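Local structure of putative NADP oxidoreductase BF3122 (Bacteroides fragilis, 3D1L) at residues T185-M188 / Y189-A192; M98-A102 / G103-M107; R232-E235 / N236-G239. The protein is a putative NADP-dependent oxidoreductase that probably binds the dinucleotide on a Rossmann-type domain joined to an all-helical C-terminal domain, its true substrate being unknown. One frame throughout, in Å; residues are numbered along the deposited sequence.

Interaction 1 (T185-M188 / Y189-A192); sequences TNHM and YALA
Thr185 to Ala192 make two largely buried turns of one alpha helix, an i to i+4 contact in the second half of the long helix 168-198 that leads from the Rossmann-type domain into the helical C-terminal domain. Backbone bonds of the regular alpha pattern join the turns; the straightest runs from Ala192 N to Met188 O, with an N-H...O angle of 170°. The His187 ring and Leu191 meet on one flank. CG of His187 is anti to its backbone N (chi1 -172°), and the ring therefore leans along the helix until Leu191 CG sits over one face in a CH-pi contact, 4.0 Å from the ring centroid. NE2 of that ring is bound to Ser261 OG of the second subunit, which holds the imidazole from its far end. Asn186 likewise gives its ND2 to Pro222 O and Gln226 OE1 there, so this helix surface belongs to the dimer interface. The selenomethionine Met188 bends at chi2 and chi3 so that CE comes beside Leu191 CD1, at 3.9 Å. On the Tyr189 flank the phenol runs alongside Thr185, pointing the same way, and Thr185 CG2 touches Tyr189 OH at 3.4 Å.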
loop_
_atom_site.group_PDB
_atom_site.type_symbol
_atom_site.label_atom_id
_atom_site.label_comp_id
_atom_site.label_asym_id
_atom_site.label_seq_id
_atom_site.Cartn_x
_atom_site.Cartn_y
_atom_site.Cartn_z
ATOM N N THR B 185 1.065 -6.411 5.176
ATOM C CA THR B 185 1.411 -5.187 4.475
ATOM C C THR B 185 0.185 -4.304 4.300
ATOM O O THR B 185 0.217 -3.118 4.631
ATOM C CB THR B 185 2.033 -5.500 3.113
ATOM O OG1 THR B 185 3.375 -5.995 3.309
ATOM C CG2 THR B 185 2.098 -4.198 2.258
ATOM N N ASN B 186 -0.907 -4.869 3.796
ATOM C CA ASN B 186 -2.136 -4.080 3.640
ATOM C C ASN B 186 -2.610 -3.569 4.999
ATOM O O ASN B 186 -3.092 -2.442 5.097
ATOM C CB ASN B 186 -3.255 -4.884 2.944
ATOM C CG ASN B 186 -4.485 -4.045 2.699
ATOM O OD1 ASN B 186 -4.561 -3.291 1.715
ATOM N ND2 ASN B 186 -5.445 -4.133 3.609
ATOM N N HIS B 187 -2.450 -4.379 6.050
ATOM C CA HIS B 187 -2.819 -3.927 7.409
ATOM C C HIS B 187 -2.013 -2.701 7.829
ATOM O O HIS B 187 -2.556 -1.812 8.461
ATOM C CB HIS B 187 -2.692 -5.037 8.461
ATOM C CG HIS B 187 -3.238 -4.657 9.809
ATOM N ND1 HIS B 187 -4.554 -4.293 10.007
ATOM C CD2 HIS B 187 -2.642 -4.573 11.022
ATOM C CE1 HIS B 187 -4.745 -4.006 11.286
ATOM N NE2 HIS B 187 -3.600 -4.166 11.921
HETATM N N MSE B 188 -0.733 -2.627 7.450
HETATM C CA MSE B 188 0.067 -1.414 7.723
HETATM C C MSE B 188 -0.528 -0.176 7.065
HETATM O O MSE B 188 -0.513 0.929 7.649
HETATM C CB MSE B 188 1.536 -1.585 7.281
HETATM C CG MSE B 188 2.282 -2.755 7.908
HETATM SE SE MSE B 188 2.348 -2.578 9.829
HETATM C CE MSE B 188 0.902 -3.664 10.402
ATOM N N TYR B 189 -1.028 -0.353 5.845
ATOM C CA TYR B 189 -1.756 0.700 5.124
ATOM C C TYR B 189 -3.012 1.081 5.870
ATOM O O TYR B 189 -3.366 2.262 5.912
ATOM C CB TYR B 189 -2.196 0.262 3.708
ATOM C CG TYR B 189 -1.110 -0.224 2.758
ATOM C CD1 TYR B 189 0.237 0.093 2.946
ATOM C CD2 TYR B 189 -1.463 -0.983 1.647
ATOM C CE1 TYR B 189 1.205 -0.378 2.070
ATOM C CE2 TYR B 189 -0.528 -1.435 0.752
ATOM C CZ TYR B 189 0.807 -1.148 0.963
ATOM O OH TYR B 189 1.713 -1.640 0.036
ATOM N N ALA B 190 -3.708 0.076 6.417
ATOM C CA ALA B 190 -4.979 0.287 7.140
ATOM C C ALA B 190 -4.808 1.090 8.429
ATOM O O ALA B 190 -5.642 1.939 8.739
ATOM C CB ALA B 190 -5.662 -1.030 7.426
ATOM N N LEU B 191 -3.747 0.787 9.178
ATOM C CA LEU B 191 -3.386 1.505 10.394
ATOM C C LEU B 191 -2.990 2.944 10.083
ATOM O O LEU B 191 -3.476 3.854 10.737
ATOM C CB LEU B 191 -2.252 0.802 11.130
ATOM C CG LEU B 191 -2.582 -0.573 11.719
ATOM C CD1 LEU B 191 -1.344 -1.152 12.366
ATOM C CD2 LEU B 191 -3.738 -0.469 12.713
ATOM N N ALA B 192 -2.118 3.140 9.095
ATOM C CA ALA B 192 -1.783 4.481 8.629
ATOM C C ALA B 192 -3.069 5.247 8.315
ATOM O O ALA B 192 -3.216 6.376 8.776
ATOM C CB ALA B 192 -0.866 4.438 7.421
#

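Interaction 2 (M98-A102 / G103-M107); sequences MVHTA and GSIPM
Ala102 N donates to His100 ND1 at 3.2 Å, and across the loop the same ring donates its NE2 N-H to Pro106 O at 3.3 Å, so that backbone groups grip the imidazole at both nitrogens. The Ala102 donor lies only 4° out of the ring plane. The second bond is the less regular one: NE2 stands above the carbonyl plane of Pro106, not on a lone pair, and the oxygen is itself tilted 18° from the ring. Chi1 of 68° places CG between the backbone N and the carbonyl carbon, and this turns the ring out to the side of the strand's end, toward the returning 105-106 backbone.

Ile105 packs against one face. Its CG2, anti to its own backbone N, lies over the ring 4.0 Å from the centroid in a CH-pi contact, and its CD1 meets Ala102 CB at 3.6 Å. Trp110 also meets the imidazole, and Val119 of strand 117-122 packs on it too.

The loop leaves the C-terminal end of a parallel strand, the side of the sheet at which Rossmann-type domains generally bind their ligands. From here it reaches helix 168-198: Ser104 OG bonds to ND1 of His175, a residue lining the pocket of a bound 2-mercapto-propion aldehyde, and to His241 NE2 of the second subunit, while Ile105 O accepts Arg171 NH2. With ND1 acting as acceptor and NE2 as donor, the bonds imply an imidazole protonated on NE2 and probably neutral, its rotation fixed by two backbone groups.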
loop_
_atom_site.group_PDB
_atom_site.type_symbol
_atom_site.label_atom_id
_atom_site.label_comp_id
_atom_site.label_asym_id
_atom_site.label_seq_id
_atom_site.Cartn_x
_atom_site.Cartn_y
_atom_site.Cartn_z
HETATM N N MSE B 98 -11.975 -32.816 -9.007
HETATM C CA MSE B 98 -12.262 -31.873 -7.890
HETATM C C MSE B 98 -10.985 -31.245 -7.404
HETATM O O MSE B 98 -10.050 -31.941 -6.977
HETATM C CB MSE B 98 -12.965 -32.466 -6.654
HETATM C CG MSE B 98 -13.488 -33.853 -6.736
HETATM SE SE MSE B 98 -14.756 -34.148 -8.145
HETATM C CE MSE B 98 -15.988 -32.757 -7.627
ATOM N N VAL B 99 -10.955 -29.925 -7.466
ATOM C CA VAL B 99 -9.825 -29.162 -6.963
ATOM C C VAL B 99 -10.277 -28.140 -5.932
ATOM O O VAL B 99 -11.419 -27.675 -5.944
ATOM C CB VAL B 99 -9.014 -28.478 -8.116
ATOM C CG1 VAL B 99 -8.597 -29.508 -9.161
ATOM C CG2 VAL B 99 -9.795 -27.322 -8.761
ATOM N N HIS B 100 -9.382 -27.813 -5.010
ATOM C CA HIS B 100 -9.612 -26.657 -4.163
ATOM C C HIS B 100 -8.559 -25.606 -4.446
ATOM O O HIS B 100 -7.596 -25.866 -5.159
ATOM C CB HIS B 100 -9.702 -27.033 -2.697
ATOM C CG HIS B 100 -8.426 -27.522 -2.114
ATOM N ND1 HIS B 100 -7.375 -26.675 -1.810
ATOM C CD2 HIS B 100 -8.027 -28.764 -1.749
ATOM C CE1 HIS B 100 -6.391 -27.377 -1.272
ATOM N NE2 HIS B 100 -6.758 -28.645 -1.230
ATOM N N THR B 101 -8.771 -24.414 -3.910
ATOM C CA THR B 101 -7.945 -23.259 -4.227
ATOM C C THR B 101 -7.195 -22.712 -3.011
ATOM O O THR B 101 -6.743 -21.552 -3.017
ATOM C CB THR B 101 -8.816 -22.152 -4.787
ATOM O OG1 THR B 101 -9.891 -21.910 -3.880
ATOM C CG2 THR B 101 -9.416 -22.572 -6.121
ATOM N N ALA B 102 -7.100 -23.501 -1.950
ATOM C CA ALA B 102 -6.518 -22.995 -0.709
ATOM C C ALA B 102 -5.018 -23.215 -0.667
ATOM O O ALA B 102 -4.531 -24.282 -1.026
ATOM C CB ALA B 102 -7.163 -23.615 0.473
ATOM N N GLY B 103 -4.294 -22.192 -0.205
ATOM C CA GLY B 103 -2.848 -22.273 -0.009
ATOM C C GLY B 103 -2.425 -23.237 1.094
ATOM O O GLY B 103 -1.371 -23.880 1.004
ATOM N N SER B 104 -3.233 -23.342 2.144
ATOM C CA SER B 104 -2.767 -24.024 3.338
ATOM C C SER B 104 -3.637 -25.238 3.667
ATOM O O SER B 104 -3.667 -25.686 4.802
ATOM C CB SER B 104 -2.665 -23.052 4.517
ATOM O OG SER B 104 -1.536 -22.186 4.399
ATOM N N ILE B 105 -4.346 -25.758 2.672
ATOM C CA ILE B 105 -5.063 -27.022 2.823
ATOM C C ILE B 105 -4.346 -28.068 1.974
ATOM O O ILE B 105 -4.116 -27.840 0.788
ATOM C CB ILE B 105 -6.533 -26.912 2.379
ATOM C CG1 ILE B 105 -7.323 -25.976 3.291
ATOM C CG2 ILE B 105 -7.219 -28.277 2.359
ATOM C CD1 ILE B 105 -8.787 -25.785 2.777
ATOM N N PRO B 106 -4.000 -29.223 2.568
ATOM C CA PRO B 106 -3.292 -30.247 1.788
ATOM C C PRO B 106 -4.173 -30.814 0.691
ATOM O O PRO B 106 -5.403 -30.818 0.830
ATOM C CB PRO B 106 -2.971 -31.329 2.822
ATOM C CG PRO B 106 -3.861 -31.081 3.954
ATOM C CD PRO B 106 -4.248 -29.646 3.960
HETATM N N MSE B 107 -3.565 -31.284 -0.398
HETATM C CA MSE B 107 -4.326 -31.951 -1.461
HETATM C C MSE B 107 -5.050 -33.195 -0.961
HETATM O O MSE B 107 -6.102 -33.548 -1.493
HETATM C CB MSE B 107 -3.415 -32.349 -2.613
HETATM C CG MSE B 107 -4.145 -32.936 -3.799
HETATM SE SE MSE B 107 -2.945 -33.397 -5.256
HETATM C CE MSE B 107 -2.036 -34.916 -4.489
#

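Interaction 3 (R232-E235 / N236-G239); sequences RYDE and NVIG
Tyr233 and Ile238 meet ring to methyl: Ile238 CD1 stands over the centre of the phenol face, 3.7 Å from the centroid and 13° off the normal, a close CH-pi contact. The side chains run at about a right angle, and Ile238 CG2 carries the contact on toward the hydroxyl end, 3.9 Å from Tyr233 OH. Ile238 directs its CG1 branch there because CG1 is anti to the carbonyl carbon (chi1 -69°), which sends that branch back toward the start of the helix.

A second pair lies at the same helix start. Asp234 crosses Val237 at about a right angle, and Val237 CG2 lies against Asp234 CB and CG, both at 3.5 Å, and close to Asp234 O.

The backbone positions both pairs. Asp234 holds the N-cap position, although its carboxylate makes no capping bond, and its carbonyl opens the helical ladder by accepting Ile238 N at 2.9 Å. The next bond runs from Gly239 N to Glu235 O, also 2.9 Å. Tyr233 itself takes the left-handed helical conformation (phi 57°) just ahead of the helix, consistent with its ring coming round to Ile238.

Farther out, Pro229 of the preceding loop packs on both Asp234 and Val237. Tyr233 touches Ser259 and Ile238 touches Tyr255, so the contact seats the first turn of helix 235-244 against helix 249-264 within the C-terminal helical domain.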
loop_
_atom_site.group_PDB
_atom_site.type_symbol
_atom_site.label_atom_id
_atom_site.label_comp_id
_atom_site.label_asym_id
_atom_site.label_seq_id
_atom_site.Cartn_x
_atom_site.Cartn_y
_atom_site.Cartn_z
ATOM N N ARG B 232 18.617 2.383 13.647
ATOM C CA ARG B 232 19.516 2.865 14.681
ATOM C C ARG B 232 18.879 2.734 16.059
ATOM O O ARG B 232 19.556 2.804 17.078
ATOM C CB ARG B 232 19.849 4.333 14.409
ATOM C CG ARG B 232 20.479 4.591 13.040
ATOM C CD ARG B 232 21.967 4.267 13.036
ATOM N NE ARG B 232 22.703 5.174 13.907
ATOM C CZ ARG B 232 23.761 4.825 14.633
ATOM N NH1 ARG B 232 24.212 3.575 14.605
ATOM N NH2 ARG B 232 24.363 5.730 15.392
ATOM N N TYR B 233 17.568 2.515 16.069
ATOM C CA TYR B 233 16.715 2.685 17.255
ATOM C C TYR B 233 16.798 4.112 17.834
ATOM O O TYR B 233 17.091 4.323 19.024
ATOM C CB TYR B 233 16.883 1.571 18.318
ATOM C CG TYR B 233 15.537 1.212 18.933
ATOM C CD1 TYR B 233 14.617 0.424 18.226
ATOM C CD2 TYR B 233 15.160 1.708 20.195
ATOM C CE1 TYR B 233 13.369 0.113 18.764
ATOM C CE2 TYR B 233 13.908 1.401 20.750
ATOM C CZ TYR B 233 13.018 0.602 20.026
ATOM O OH TYR B 233 11.778 0.291 20.554
ATOM N N ASP B 234 16.536 5.067 16.937
ATOM C CA ASP B 234 16.377 6.492 17.223
ATOM C C ASP B 234 15.307 6.668 18.301
ATOM O O ASP B 234 14.113 6.764 17.997
ATOM C CB ASP B 234 15.955 7.193 15.925
ATOM C CG ASP B 234 16.208 8.700 15.933
ATOM O OD1 ASP B 234 16.281 9.341 17.012
ATOM O OD2 ASP B 234 16.315 9.247 14.812
ATOM N N GLU B 235 15.745 6.690 19.557
ATOM C CA GLU B 235 14.840 6.621 20.709
ATOM C C GLU B 235 14.017 7.891 20.956
ATOM O O GLU B 235 12.972 7.845 21.620
ATOM C CB GLU B 235 15.613 6.216 21.973
ATOM C CG GLU B 235 15.695 4.693 22.149
ATOM C CD GLU B 235 17.020 4.216 22.744
ATOM O OE1 GLU B 235 17.538 4.880 23.667
ATOM O OE2 GLU B 235 17.541 3.167 22.287
ATOM N N ASN B 236 14.494 9.016 20.430
ATOM C CA ASN B 236 13.703 10.238 20.382
ATOM C C ASN B 236 12.450 10.020 19.504
ATOM O O ASN B 236 11.291 10.015 20.001
ATOM C CB ASN B 236 14.554 11.378 19.827
ATOM C CG ASN B 236 13.816 12.696 19.800
ATOM O OD1 ASN B 236 13.740 13.452 20.974
ATOM N ND2 ASN B 236 13.336 13.065 18.541
ATOM N N VAL B 237 12.674 9.800 18.204
ATOM C CA VAL B 237 11.539 9.694 17.310
ATOM C C VAL B 237 10.642 8.520 17.709
ATOM O O VAL B 237 9.419 8.653 17.699
ATOM C CB VAL B 237 11.948 9.663 15.824
ATOM C CG1 VAL B 237 12.792 10.879 15.481
ATOM C CG2 VAL B 237 12.701 8.432 15.511
ATOM N N ILE B 238 11.254 7.412 18.135
ATOM C CA ILE B 238 10.507 6.217 18.561
ATOM C C ILE B 238 9.693 6.490 19.836
ATOM O O ILE B 238 8.542 6.084 19.941
ATOM C CB ILE B 238 11.415 4.944 18.651
ATOM C CG1 ILE B 238 11.842 4.526 17.245
ATOM C CG2 ILE B 238 10.680 3.799 19.322
ATOM C CD1 ILE B 238 12.956 3.533 17.184
ATOM N N GLY B 239 10.293 7.199 20.778
ATOM C CA GLY B 239 9.589 7.646 21.971
ATOM C C GLY B 239 8.408 8.530 21.616
ATOM O O GLY B 239 7.278 8.261 22.043
#

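Followed from the N terminus, the three contacts come in series, none nested in or crossing another. Interaction 2 comes first, closing the tight loop that leaves strand 97-100 of the Rossmann-type sheet. Interaction 1 follows within helix 168-198, closing no loop, and interaction 3 forms where a loop enters helix 235-244. Interactions 1 and 2 lie on opposite sides of the chain's centre, their own centres 28 Å apart, yet helix 168-198 joins them, since the 103-107 loop bonds to its early residues. Interactions 1 and 3 share the C-terminal domain without touching, nearest atoms about 14 Å apart, and both pack on helix 249-264.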